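Local coordinates for hypothetical protein (Bacteroides caccae, PDB 4M8R) that is of unknown function but pairs an N-terminal Ig-like domain with a larger domain related to WD40 beta-propellers, at residues K10-N22 with D29-G41. Residues are numbered along the deposited sequence; the frame is centred on the assembly and turned at random.
Sequences KILVTNAGVTEAN and DIVHIYGDGFQEG. With PO4 (phosphate ion), chain F.
An antiparallel strand pair with a beta bulge lies at one side of the sheet of the N-terminal Ig-like domain, where strand 16-18, outermost within this chain, runs along strand 30-36. Thr14 and Asp36 make one hydrogen-bonded pair, with Asp36 N 2.9 Å from Thr14 O. Gly17 and Tyr34 make the next, and between the two pairs the register slips by one residue, which is the bulge. In this second pair Gly17 N reaches Tyr34 O from well above the carbonyl plane, a less regular approach than in the Thr14–Asp36 pair. Tyr34 holds CG between its backbone N and carbonyl carbon (chi1 61°), which folds the ring back across the neighbouring strand; Gly17 CA lies over its face, 3.9 Å from the ring centroid, in a CH-pi contact. On the face that turns to strand 99-108, Val18 CG1 meets Val31 CG1 at 3.4 Å, with Leu103 packing against Val18 and Ile33. Near Gly37, Val13 CG1 sits almost exactly over the centre of the Phe38 ring. At the end of the strand, a type I turn from Val18 to Ala21 brings up Glu20, whose chain bends at chi2 (79°) so that its carboxylate grips His32 twice. Glu20 OE1 accepts a hydrogen bond from His32 N at 2.9 Å, while Glu20 OE2 offers its syn lone pair to His32 ND1, 2.8 Å away, with the oxygen in the ring plane. His32 NE2 donates to O2 of a phosphate ion, probably from the crystallisation liquor, at 2.7 Å.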
loop_
_atom_site.group_PDB
_atom_site.type_symbol
_atom_site.label_atom_id
_atom_site.label_comp_id
_atom_site.label_asym_id
_atom_site.label_seq_id
_atom_site.Cartn_x
_atom_site.Cartn_y
_atom_site.Cartn_z
ATOM N N LYS A 10 -14.184 -9.382 -42.090
ATOM C CA LYS A 10 -15.104 -10.110 -41.162
ATOM C C LYS A 10 -15.910 -9.143 -40.281
ATOM O O LYS A 10 -15.534 -8.860 -39.139
ATOM C CB LYS A 10 -14.332 -11.115 -40.289
ATOM C CG LYS A 10 -14.355 -12.551 -40.798
ATOM C CD LYS A 10 -13.214 -12.859 -41.755
ATOM C CE LYS A 10 -13.189 -14.336 -42.115
ATOM N NZ LYS A 10 -11.899 -14.735 -42.739
ATOM N N ILE A 11 -17.007 -8.632 -40.836
ATOM C CA ILE A 11 -18.012 -7.895 -40.064
ATOM C C ILE A 11 -18.927 -8.932 -39.421
ATOM O O ILE A 11 -19.509 -9.758 -40.121
ATOM C CB ILE A 11 -18.859 -6.961 -40.956
ATOM C CG1 ILE A 11 -17.966 -5.962 -41.704
ATOM C CG2 ILE A 11 -19.892 -6.218 -40.119
ATOM C CD1 ILE A 11 -18.615 -5.369 -42.938
ATOM N N LEU A 12 -19.057 -8.895 -38.101
ATOM C CA LEU A 12 -19.775 -9.948 -37.382
ATOM C C LEU A 12 -21.284 -9.899 -37.619
ATOM O O LEU A 12 -21.913 -10.928 -37.879
ATOM C CB LEU A 12 -19.483 -9.869 -35.881
ATOM C CG LEU A 12 -18.014 -9.991 -35.460
ATOM C CD1 LEU A 12 -17.902 -10.017 -33.944
ATOM C CD2 LEU A 12 -17.359 -11.226 -36.060
ATOM N N VAL A 13 -21.858 -8.704 -37.517
ATOM C CA VAL A 13 -23.297 -8.517 -37.666
ATOM C C VAL A 13 -23.582 -7.209 -38.389
ATOM O O VAL A 13 -22.850 -6.231 -38.242
ATOM C CB VAL A 13 -24.034 -8.531 -36.301
ATOM C CG1 VAL A 13 -24.039 -9.929 -35.696
ATOM C CG2 VAL A 13 -23.419 -7.538 -35.323
ATOM N N THR A 14 -24.660 -7.205 -39.161
ATOM C CA THR A 14 -25.040 -6.052 -39.963
ATOM C C THR A 14 -26.288 -5.396 -39.387
ATOM O O THR A 14 -27.040 -6.033 -38.639
ATOM C CB THR A 14 -25.318 -6.490 -41.403
ATOM O OG1 THR A 14 -26.105 -7.688 -41.383
ATOM C CG2 THR A 14 -24.007 -6.757 -42.131
ATOM N N ASN A 15 -26.493 -4.120 -39.729
ATOM C CA ASN A 15 -27.631 -3.338 -39.229
ATOM C C ASN A 15 -27.773 -3.450 -37.716
ATOM O O ASN A 15 -28.883 -3.575 -37.195
ATOM C CB ASN A 15 -28.923 -3.795 -39.899
ATOM C CG ASN A 15 -28.809 -3.834 -41.400
ATOM O OD1 ASN A 15 -28.900 -4.898 -42.009
ATOM N ND2 ASN A 15 -28.582 -2.675 -42.007
ATOM N N ALA A 16 -26.641 -3.407 -37.021
ATOM C CA ALA A 16 -26.605 -3.684 -35.597
ATOM C C ALA A 16 -26.491 -2.420 -34.765
ATOM O O ALA A 16 -26.135 -1.358 -35.263
ATOM C CB ALA A 16 -25.447 -4.618 -35.281
ATOM N N GLY A 17 -26.776 -2.559 -33.478
ATOM C CA GLY A 17 -26.661 -1.448 -32.546
ATOM C C GLY A 17 -27.184 -1.802 -31.168
ATOM O O GLY A 17 -27.495 -2.965 -30.883
ATOM N N VAL A 18 -27.286 -0.783 -30.324
ATOM C CA VAL A 18 -27.846 -0.920 -28.993
ATOM C C VAL A 18 -29.076 -0.040 -28.935
ATOM O O VAL A 18 -29.009 1.138 -29.254
ATOM C CB VAL A 18 -26.841 -0.465 -27.925
ATOM C CG1 VAL A 18 -27.377 -0.736 -26.531
ATOM C CG2 VAL A 18 -25.507 -1.169 -28.127
ATOM N N THR A 19 -30.204 -0.611 -28.533
ATOM C CA THR A 19 -31.453 0.138 -28.477
ATOM C C THR A 19 -31.289 1.383 -27.612
ATOM O O THR A 19 -31.714 2.464 -27.998
ATOM C CB THR A 19 -32.605 -0.727 -27.932
ATOM O OG1 THR A 19 -32.783 -1.863 -28.784
ATOM C CG2 THR A 19 -33.908 0.061 -27.865
ATOM N N GLU A 20 -30.646 1.228 -26.461
ATOM C CA GLU A 20 -30.477 2.328 -25.517
ATOM C C GLU A 20 -29.181 3.114 -25.760
ATOM O O GLU A 20 -28.648 3.730 -24.838
ATOM C CB GLU A 20 -30.505 1.791 -24.074
ATOM C CG GLU A 20 -31.802 1.091 -23.677
ATOM C CD GLU A 20 -31.914 -0.343 -24.183
ATOM O OE1 GLU A 20 -30.963 -0.855 -24.805
ATOM O OE2 GLU A 20 -32.971 -0.961 -23.956
ATOM N N ALA A 21 -28.683 3.108 -26.996
ATOM C CA ALA A 21 -27.410 3.753 -27.319
ATOM C C ALA A 21 -27.391 5.224 -26.910
ATOM O O ALA A 21 -28.356 5.949 -27.131
ATOM C CB ALA A 21 -27.115 3.625 -28.802
ATOM N N ASN A 22 -26.296 5.630 -26.276
ATOM C CA ASN A 22 -26.078 7.015 -25.850
ATOM C C ASN A 22 -27.064 7.541 -24.805
ATOM O O ASN A 22 -27.161 8.745 -24.597
ATOM C CB ASN A 22 -26.050 7.938 -27.069
ATOM C CG ASN A 22 -24.959 7.564 -28.044
ATOM O OD1 ASN A 22 -23.818 7.294 -27.650
ATOM N ND2 ASN A 22 -25.297 7.540 -29.325
ATOM N N ASP A 29 -30.751 -2.860 -14.999
ATOM C CA ASP A 29 -31.589 -2.697 -16.190
ATOM C C ASP A 29 -31.216 -3.695 -17.268
ATOM O O ASP A 29 -30.085 -4.193 -17.311
ATOM C CB ASP A 29 -31.435 -1.291 -16.800
ATOM C CG ASP A 29 -32.213 -0.226 -16.056
ATOM O OD1 ASP A 29 -32.947 -0.559 -15.097
ATOM O OD2 ASP A 29 -32.106 0.957 -16.462
ATOM N N ILE A 30 -32.178 -3.963 -18.143
ATOM C CA ILE A 30 -31.952 -4.747 -19.345
ATOM C C ILE A 30 -31.649 -3.816 -20.511
ATOM O O ILE A 30 -32.421 -2.902 -20.795
ATOM C CB ILE A 30 -33.203 -5.570 -19.711
ATOM C CG1 ILE A 30 -33.575 -6.541 -18.585
ATOM C CG2 ILE A 30 -32.985 -6.325 -21.015
ATOM C CD1 ILE A 30 -32.511 -7.576 -18.285
ATOM N N VAL A 31 -30.530 -4.051 -21.182
ATOM C CA VAL A 31 -30.183 -3.337 -22.408
ATOM C C VAL A 31 -30.332 -4.286 -23.595
ATOM O O VAL A 31 -29.987 -5.462 -23.498
ATOM C CB VAL A 31 -28.750 -2.778 -22.323
ATOM C CG1 VAL A 31 -28.189 -2.438 -23.698
ATOM C CG2 VAL A 31 -28.733 -1.558 -21.417
ATOM N N HIS A 32 -30.844 -3.764 -24.709
ATOM C CA HIS A 32 -31.158 -4.581 -25.876
ATOM C C HIS A 32 -30.199 -4.333 -27.016
ATOM O O HIS A 32 -29.871 -3.191 -27.330
ATOM C CB HIS A 32 -32.568 -4.287 -26.352
ATOM C CG HIS A 32 -33.601 -4.516 -25.302
ATOM N ND1 HIS A 32 -33.948 -3.551 -24.383
ATOM C CD2 HIS A 32 -34.339 -5.607 -24.999
ATOM C CE1 HIS A 32 -34.872 -4.030 -23.571
ATOM N NE2 HIS A 32 -35.127 -5.276 -23.923
ATOM N N ILE A 33 -29.769 -5.426 -27.632
ATOM C CA ILE A 33 -28.873 -5.393 -28.767
ATOM C C ILE A 33 -29.604 -5.975 -29.959
ATOM O O ILE A 33 -30.297 -6.978 -29.822
ATOM C CB ILE A 33 -27.625 -6.239 -28.484
ATOM C CG1 ILE A 33 -26.742 -5.530 -27.467
ATOM C CG2 ILE A 33 -26.846 -6.500 -29.765
ATOM C CD1 ILE A 33 -25.713 -6.447 -26.838
ATOM N N TYR A 34 -29.438 -5.354 -31.121
ATOM C CA TYR A 34 -30.091 -5.813 -32.341
ATOM C C TYR A 34 -29.093 -5.945 -33.483
ATOM O O TYR A 34 -27.987 -5.419 -33.411
ATOM C CB TYR A 34 -31.230 -4.868 -32.735
ATOM C CG TYR A 34 -30.804 -3.449 -33.011
ATOM C CD1 TYR A 34 -30.407 -3.055 -34.281
ATOM C CD2 TYR A 34 -30.810 -2.495 -32.000
ATOM C CE1 TYR A 34 -30.024 -1.746 -34.538
ATOM C CE2 TYR A 34 -30.429 -1.187 -32.242
ATOM C CZ TYR A 34 -30.040 -0.813 -33.516
ATOM O OH TYR A 34 -29.664 0.485 -33.756
ATOM N N GLY A 35 -29.505 -6.647 -34.533
ATOM C CA GLY A 35 -28.680 -6.855 -35.719
ATOM C C GLY A 35 -28.993 -8.167 -36.415
ATOM O O GLY A 35 -29.771 -8.968 -35.912
ATOM N N ASP A 36 -28.394 -8.373 -37.584
ATOM C CA ASP A 36 -28.563 -9.609 -38.348
ATOM C C ASP A 36 -27.254 -10.386 -38.347
ATOM O O ASP A 36 -26.196 -9.812 -38.588
ATOM C CB ASP A 36 -28.974 -9.292 -39.789
ATOM C CG ASP A 36 -30.268 -8.490 -39.871
ATOM O OD1 ASP A 36 -31.173 -8.714 -39.036
ATOM O OD2 ASP A 36 -30.383 -7.636 -40.780
ATOM N N GLY A 37 -27.328 -11.681 -38.052
ATOM C CA GLY A 37 -26.162 -12.564 -38.130
ATOM C C GLY A 37 -25.573 -13.029 -36.807
ATOM O O GLY A 37 -24.450 -13.524 -36.774
ATOM N N PHE A 38 -26.317 -12.892 -35.713
ATOM C CA PHE A 38 -25.864 -13.434 -34.434
ATOM C C PHE A 38 -25.783 -14.953 -34.496
ATOM O O PHE A 38 -26.478 -15.588 -35.296
ATOM C CB PHE A 38 -26.781 -12.993 -33.295
ATOM C CG PHE A 38 -26.704 -11.524 -33.003
ATOM C CD1 PHE A 38 -25.728 -11.023 -32.152
ATOM C CD2 PHE A 38 -27.595 -10.640 -33.589
ATOM C CE1 PHE A 38 -25.653 -9.667 -31.886
ATOM C CE2 PHE A 38 -27.524 -9.286 -33.325
ATOM C CZ PHE A 38 -26.555 -8.797 -32.475
ATOM N N GLN A 39 -24.930 -15.527 -33.648
ATOM C CA GLN A 39 -24.666 -16.964 -33.665
ATOM C C GLN A 39 -24.656 -17.540 -32.256
ATOM O O GLN A 39 -24.392 -16.827 -31.289
ATOM C CB GLN A 39 -23.327 -17.244 -34.341
ATOM C CG GLN A 39 -23.231 -16.706 -35.759
ATOM C CD GLN A 39 -22.026 -17.236 -36.518
ATOM O OE1 GLN A 39 -21.214 -17.989 -35.981
ATOM N NE2 GLN A 39 -21.908 -16.845 -37.783
ATOM N N GLU A 40 -24.957 -18.835 -32.149
ATOM C CA GLU A 40 -24.881 -19.541 -30.872
ATOM C C GLU A 40 -23.462 -19.419 -30.343
ATOM O O GLU A 40 -22.500 -19.701 -31.060
ATOM C CB GLU A 40 -25.206 -21.029 -31.033
ATOM C CG GLU A 40 -26.647 -21.356 -31.395
ATOM C CD GLU A 40 -26.825 -22.814 -31.802
ATOM O OE1 GLU A 40 -26.219 -23.700 -31.156
ATOM O OE2 GLU A 40 -27.574 -23.078 -32.771
ATOM N N GLY A 41 -23.333 -18.981 -29.101
ATOM C CA GLY A 41 -22.024 -18.862 -28.479
ATOM C C GLY A 41 -21.442 -17.463 -28.522
ATOM O O GLY A 41 -20.437 -17.207 -27.863
HETATM P P PO4 F . -36.840 -8.123 -22.531
HETATM O O1 PO4 F . -37.631 -7.882 -23.798
HETATM O O2 PO4 F . -36.284 -6.815 -22.017
HETATM O O3 PO4 F . -37.737 -8.698 -21.458
HETATM O O4 PO4 F . -35.712 -9.087 -22.835
#